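Local coordinates for digeranylgeranylglycerophospholipid reductase (Sulfolobus acidocaldarius, PDB 4OPD), which reduces the double bonds of the geranylgeranyl chains of archaeal membrane lipids, using bound FAD, to give saturated phytanyl lipids, at residues A[180-185]-A[351-356]. Numbering follows the deposited sequence.
Sequences DKDADV and FRRFLQ. With GRG (geranylgeranyl diphosphate), chain F.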
ATOM      1  N   ASP A 180     -12.898   4.438   8.557  1.00 12.53           N
ATOM      2  CA  ASP A 180     -13.476   3.924   7.315  1.00 11.39           C
ATOM      3  C   ASP A 180     -13.134   4.820   6.126  1.00 10.26           C
ATOM      4  O   ASP A 180     -13.002   4.355   4.993  1.00 13.73           O
ATOM      5  CB  ASP A 180     -15.002   3.818   7.431  1.00 14.53           C
ATOM      6  CG  ASP A 180     -15.453   2.654   8.297  1.00 23.18           C
ATOM      7  OD1 ASP A 180     -14.643   1.754   8.594  1.00 22.69           O
ATOM      8  OD2 ASP A 180     -16.639   2.642   8.663  1.00 22.78           O
ATOM      9  N   LYS A 181     -13.020   6.120   6.376  1.00 14.52           N
ATOM     10  CA  LYS A 181     -12.687   7.033   5.297  1.00 12.78           C
ATOM     11  C   LYS A 181     -11.211   6.992   4.916  1.00 21.29           C
ATOM     12  O   LYS A 181     -10.806   7.665   3.968  1.00 20.21           O
ATOM     13  CB  LYS A 181     -13.082   8.453   5.674  1.00 14.18           C
ATOM     14  CG  LYS A 181     -14.578   8.640   5.742  1.00 20.93           C
ATOM     15  CD  LYS A 181     -14.907  10.071   6.132  1.00 27.33           C
ATOM     16  CE  LYS A 181     -16.394  10.251   6.341  1.00 45.59           C
ATOM     17  NZ  LYS A 181     -16.726  11.680   6.631  1.00 63.23           N
ATOM     18  N   ASP A 182     -10.411   6.219   5.652  1.00  9.84           N
ATOM     19  CA  ASP A 182      -8.989   6.112   5.361  1.00 11.01           C
ATOM     20  C   ASP A 182      -8.668   4.835   4.580  1.00 11.79           C
ATOM     21  O   ASP A 182      -7.541   4.330   4.611  1.00 10.14           O
ATOM     22  CB  ASP A 182      -8.168   6.166   6.661  1.00 14.33           C
ATOM     23  CG  ASP A 182      -8.124   7.557   7.268  1.00 17.07           C
ATOM     24  OD1 ASP A 182      -8.562   8.524   6.605  1.00 13.96           O
ATOM     25  OD2 ASP A 182      -7.655   7.694   8.420  1.00 19.46           O
ATOM     26  N   ALA A 183      -9.668   4.308   3.884  1.00 13.00           N
ATOM     27  CA  ALA A 183      -9.428   3.208   2.968  1.00 15.57           C
ATOM     28  C   ALA A 183     -10.337   3.325   1.762  1.00 17.05           C
ATOM     29  O   ALA A 183     -11.346   4.034   1.800  1.00 20.94           O
ATOM     30  CB  ALA A 183      -9.639   1.874   3.677  1.00 15.02           C
ATOM     31  N   ASP A 184      -9.963   2.638   0.686  1.00 12.43           N
ATOM     32  CA  ASP A 184     -10.774   2.517  -0.522  0.68 12.14           C
ATOM     33  C   ASP A 184     -11.294   1.105  -0.683  1.00 14.24           C
ATOM     34  O   ASP A 184     -10.658   0.149  -0.219  1.00 15.98           O
ATOM     35  CB  ASP A 184      -9.969   2.835  -1.780  0.68 10.10           C
ATOM     36  CG  ASP A 184      -9.645   4.290  -1.928  0.68 11.75           C
ATOM     37  OD1 ASP A 184     -10.166   5.117  -1.147  0.68 13.85           O
ATOM     38  OD2 ASP A 184      -8.876   4.597  -2.868  0.68 13.76           O
ATOM     39  N   VAL A 185     -12.418   0.959  -1.366  1.00 10.81           N
ATOM     40  CA  VAL A 185     -12.755  -0.363  -1.869  1.00 12.61           C
ATOM     41  C   VAL A 185     -12.380  -0.263  -3.332  1.00 17.24           C
ATOM     42  O   VAL A 185     -12.574   0.781  -3.965  1.00 12.98           O
ATOM     43  CB  VAL A 185     -14.238  -0.759  -1.669  1.00 17.90           C
ATOM     44  CG1 VAL A 185     -15.147   0.226  -2.288  1.00 18.07           C
ATOM     45  CG2 VAL A 185     -14.509  -2.162  -2.247  1.00 19.33           C
ATOM     46  N   PHE A 351      -2.474  15.355   1.524  1.00 12.05           N
ATOM     47  CA  PHE A 351      -2.759  15.763   0.155  1.00 15.49           C
ATOM     48  C   PHE A 351      -3.966  14.993  -0.377  1.00 14.99           C
ATOM     49  O   PHE A 351      -4.815  15.577  -1.027  1.00 14.78           O
ATOM     50  CB  PHE A 351      -1.528  15.565  -0.744  1.00 12.52           C
ATOM     51  CG  PHE A 351      -1.635  16.242  -2.082  1.00 14.39           C
ATOM     52  CD1 PHE A 351      -1.682  17.627  -2.167  1.00 21.12           C
ATOM     53  CD2 PHE A 351      -1.678  15.503  -3.244  1.00 16.10           C
ATOM     54  CE1 PHE A 351      -1.784  18.255  -3.392  1.00 22.27           C
ATOM     55  CE2 PHE A 351      -1.778  16.127  -4.474  1.00 20.38           C
ATOM     56  CZ  PHE A 351      -1.827  17.506  -4.542  1.00 20.83           C
ATOM     57  N   ARG A 352      -4.040  13.691  -0.080  1.00 13.55           N
ATOM     58  CA  ARG A 352      -5.188  12.870  -0.457  1.00 14.38           C
ATOM     59  C   ARG A 352      -6.516  13.500  -0.059  1.00 13.12           C
ATOM     60  O   ARG A 352      -7.465  13.507  -0.831  1.00 14.92           O
ATOM     61  CB  ARG A 352      -5.092  11.472   0.199  1.00 15.44           C
ATOM     62  CG  ARG A 352      -6.466  10.835   0.398  1.00 29.14           C
ATOM     63  CD  ARG A 352      -6.410   9.495   1.084  1.00 34.18           C
ATOM     64  NE  ARG A 352      -6.222   9.584   2.533  1.00 35.79           N
ATOM     65  CZ  ARG A 352      -7.218   9.567   3.413  1.00 22.53           C
ATOM     66  NH1 ARG A 352      -8.463   9.502   2.991  1.00 17.56           N
ATOM     67  NH2 ARG A 352      -6.966   9.616   4.712  1.00 22.08           N
ATOM     68  N   ARG A 353      -6.598  13.983   1.178  1.00 12.93           N
ATOM     69  CA  ARG A 353      -7.856  14.515   1.706  1.00 12.84           C
ATOM     70  C   ARG A 353      -8.316  15.734   0.900  1.00 16.23           C
ATOM     71  O   ARG A 353      -9.516  15.961   0.691  1.00 16.83           O
ATOM     72  CB  ARG A 353      -7.682  14.885   3.178  1.00 14.08           C
ATOM     73  CG  ARG A 353      -7.378  13.682   4.047  1.00 14.30           C
ATOM     74  CD  ARG A 353      -6.726  14.068   5.360  1.00 13.97           C
ATOM     75  NE  ARG A 353      -6.172  12.871   5.978  1.00 16.40           N
ATOM     76  CZ  ARG A 353      -6.598  12.342   7.113  1.00 23.89           C
ATOM     77  NH1 ARG A 353      -7.573  12.923   7.798  1.00 22.91           N
ATOM     78  NH2 ARG A 353      -6.024  11.238   7.573  1.00 21.16           N
ATOM     79  N   PHE A 354      -7.337  16.511   0.453  1.00 12.63           N
ATOM     80  CA  PHE A 354      -7.583  17.675  -0.384  1.00 12.61           C
ATOM     81  C   PHE A 354      -8.153  17.230  -1.730  1.00 13.45           C
ATOM     82  O   PHE A 354      -9.213  17.694  -2.152  1.00 14.85           O
ATOM     83  CB  PHE A 354      -6.274  18.462  -0.549  1.00 12.85           C
ATOM     84  CG  PHE A 354      -6.334  19.575  -1.567  1.00 13.00           C
ATOM     85  CD1 PHE A 354      -7.143  20.691  -1.364  1.00 17.52           C
ATOM     86  CD2 PHE A 354      -5.529  19.532  -2.701  1.00 20.88           C
ATOM     87  CE1 PHE A 354      -7.173  21.722  -2.302  1.00 18.69           C
ATOM     88  CE2 PHE A 354      -5.562  20.554  -3.637  1.00 22.41           C
ATOM     89  CZ  PHE A 354      -6.379  21.654  -3.430  1.00 18.99           C
ATOM     90  N   LEU A 355      -7.461  16.292  -2.377  1.00 12.47           N
ATOM     91  CA  LEU A 355      -7.874  15.801  -3.688  1.00 13.04           C
ATOM     92  C   LEU A 355      -9.286  15.236  -3.642  1.00 16.35           C
ATOM     93  O   LEU A 355     -10.090  15.520  -4.511  1.00 15.34           O
ATOM     94  CB  LEU A 355      -6.907  14.727  -4.211  1.00 13.95           C
ATOM     95  CG  LEU A 355      -5.443  15.121  -4.445  1.00 15.04           C
ATOM     96  CD1 LEU A 355      -4.671  13.923  -5.005  1.00 13.95           C
ATOM     97  CD2 LEU A 355      -5.343  16.325  -5.383  1.00 24.99           C
ATOM     98  N   GLN A 356      -9.594  14.465  -2.603  1.00 17.22           N
ATOM     99  CA  GLN A 356     -10.912  13.843  -2.490  1.00 12.64           C
ATOM    100  C   GLN A 356     -12.044  14.856  -2.281  1.00 16.24           C
ATOM    101  O   GLN A 356     -13.214  14.513  -2.426  1.00 21.51           O
ATOM    102  CB  GLN A 356     -10.914  12.807  -1.355  1.00 12.84           C
ATOM    103  CG  GLN A 356     -10.053  11.566  -1.670  1.00 13.04           C
ATOM    104  CD  GLN A 356      -9.906  10.624  -0.483  1.00 16.86           C
ATOM    105  OE1 GLN A 356      -9.788  11.072   0.653  1.00 14.46           O
ATOM    106  NE2 GLN A 356      -9.894   9.317  -0.743  1.00 13.87           N
TER
HETATM  107  C20 GRG F 504      -3.992  18.427 -10.599  0.90 48.10           C
HETATM  108  C19 GRG F 504      -6.257  19.454  -9.781  0.90 43.79           C
HETATM  109  C18 GRG F 504      -4.748  19.370  -9.691  0.90 44.08           C
HETATM  110  C17 GRG F 504      -4.070  20.137  -8.819  0.90 40.12           C
HETATM  111  C16 GRG F 504      -2.559  20.075  -8.738  0.90 42.61           C
HETATM  112  C14 GRG F 504      -0.046  21.305  -6.492  0.90 32.71           C
HETATM  113  C13 GRG F 504      -0.736  20.053  -6.983  0.90 31.24           C
HETATM  114  C15 GRG F 504      -2.218  20.079  -7.280  0.90 34.78           C
HETATM  115  C12 GRG F 504      -0.058  18.894  -7.111  0.90 28.20           C
HETATM  116  C11 GRG F 504       1.411  18.774  -6.767  0.90 27.49           C
HETATM  117  C9  GRG F 504       1.484  18.322  -5.314  0.90 23.10           C
HETATM  118  C8  GRG F 504       1.778  16.832  -5.219  0.90 25.20           C
HETATM  119  C10 GRG F 504       2.186  16.278  -3.870  0.90 23.98           C
HETATM  120  C7  GRG F 504       1.683  16.020  -6.300  0.90 30.72           C
HETATM  121  C6  GRG F 504       2.027  14.533  -6.300  0.90 33.04           C
HETATM  122  C5  GRG F 504       1.012  13.592  -5.726  0.90 41.34           C
HETATM  123  C3  GRG F 504       1.470  12.189  -6.073  0.90 35.18           C
HETATM  124  C4  GRG F 504       1.405  11.725  -7.509  0.90 25.61           C
HETATM  125  C2  GRG F 504       1.923  11.342  -5.123  0.90 31.65           C
HETATM  126  C1  GRG F 504       2.343   9.932  -5.505  0.90 29.09           C
HETATM  127  O1  GRG F 504       3.338   9.429  -4.641  0.90 20.39           O
HETATM  128  O   HOH W   1      -9.663   7.074   1.001  1.00 17.98           O
HETATM  129  O   HOH W   2      -6.939   9.614   9.893  1.00 18.85           O
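Arg352 leaves its helix with CG anti to the backbone N (chi1 153°), and a bend at chi3 (78°) turns its guanidinium to Lys181 and Asp182. The Asp182 carboxylate is swung beside its own backbone N. The two side chains cross at about a right angle. Arg352 NH2 forms a salt bridge with Asp182 OD1 at 2.7 Å, and its N-H reaches that oxygen from well above the carboxylate plane. The carboxylate and guanidinium planes stand 83° apart, so this is a single-atom bond and not a paired, coplanar one. Arg352 NH1 makes two weak bonds, to Lys181 O at 3.1 Å and to Gln356 OE1 one turn along its own chain. CG of Arg353 lies over one face of the Arg352 guanidinium.

The Arg353 side chain is extended from CG to NE and meets Asp182 at a slant. Its NH2 is a long 3.8 Å from Asp182 OD1, which sits over the guanidinium face, so charge alone acts there. Water 2 bridges the same two side chains. It accepts from Arg353 NH2 at the edge of the group; its approach to Asp182 OD2 is short and of doubtful geometry. Water 1 donates to Lys181 O and Asp184 OD1 and accepts from Gln356 NE2 at 2.9 Å. Gln356 NE2 also binds Gly214 O. Gln234 donates to Lys181 O.

The contact ties the start of strand 183-193, in the catalytic domain, to the C-terminal part of helix 332-355. On that helix Phe351 packs one ring face on geranylgeranyl diphosphate, its CZ 3.4 Å from C12 of the ligand. Asp349 forms salt bridges with both arginines, and Arg274 adds a third positive charge nearby. The two carboxylates probably offset these charges and are likely to stay ionised.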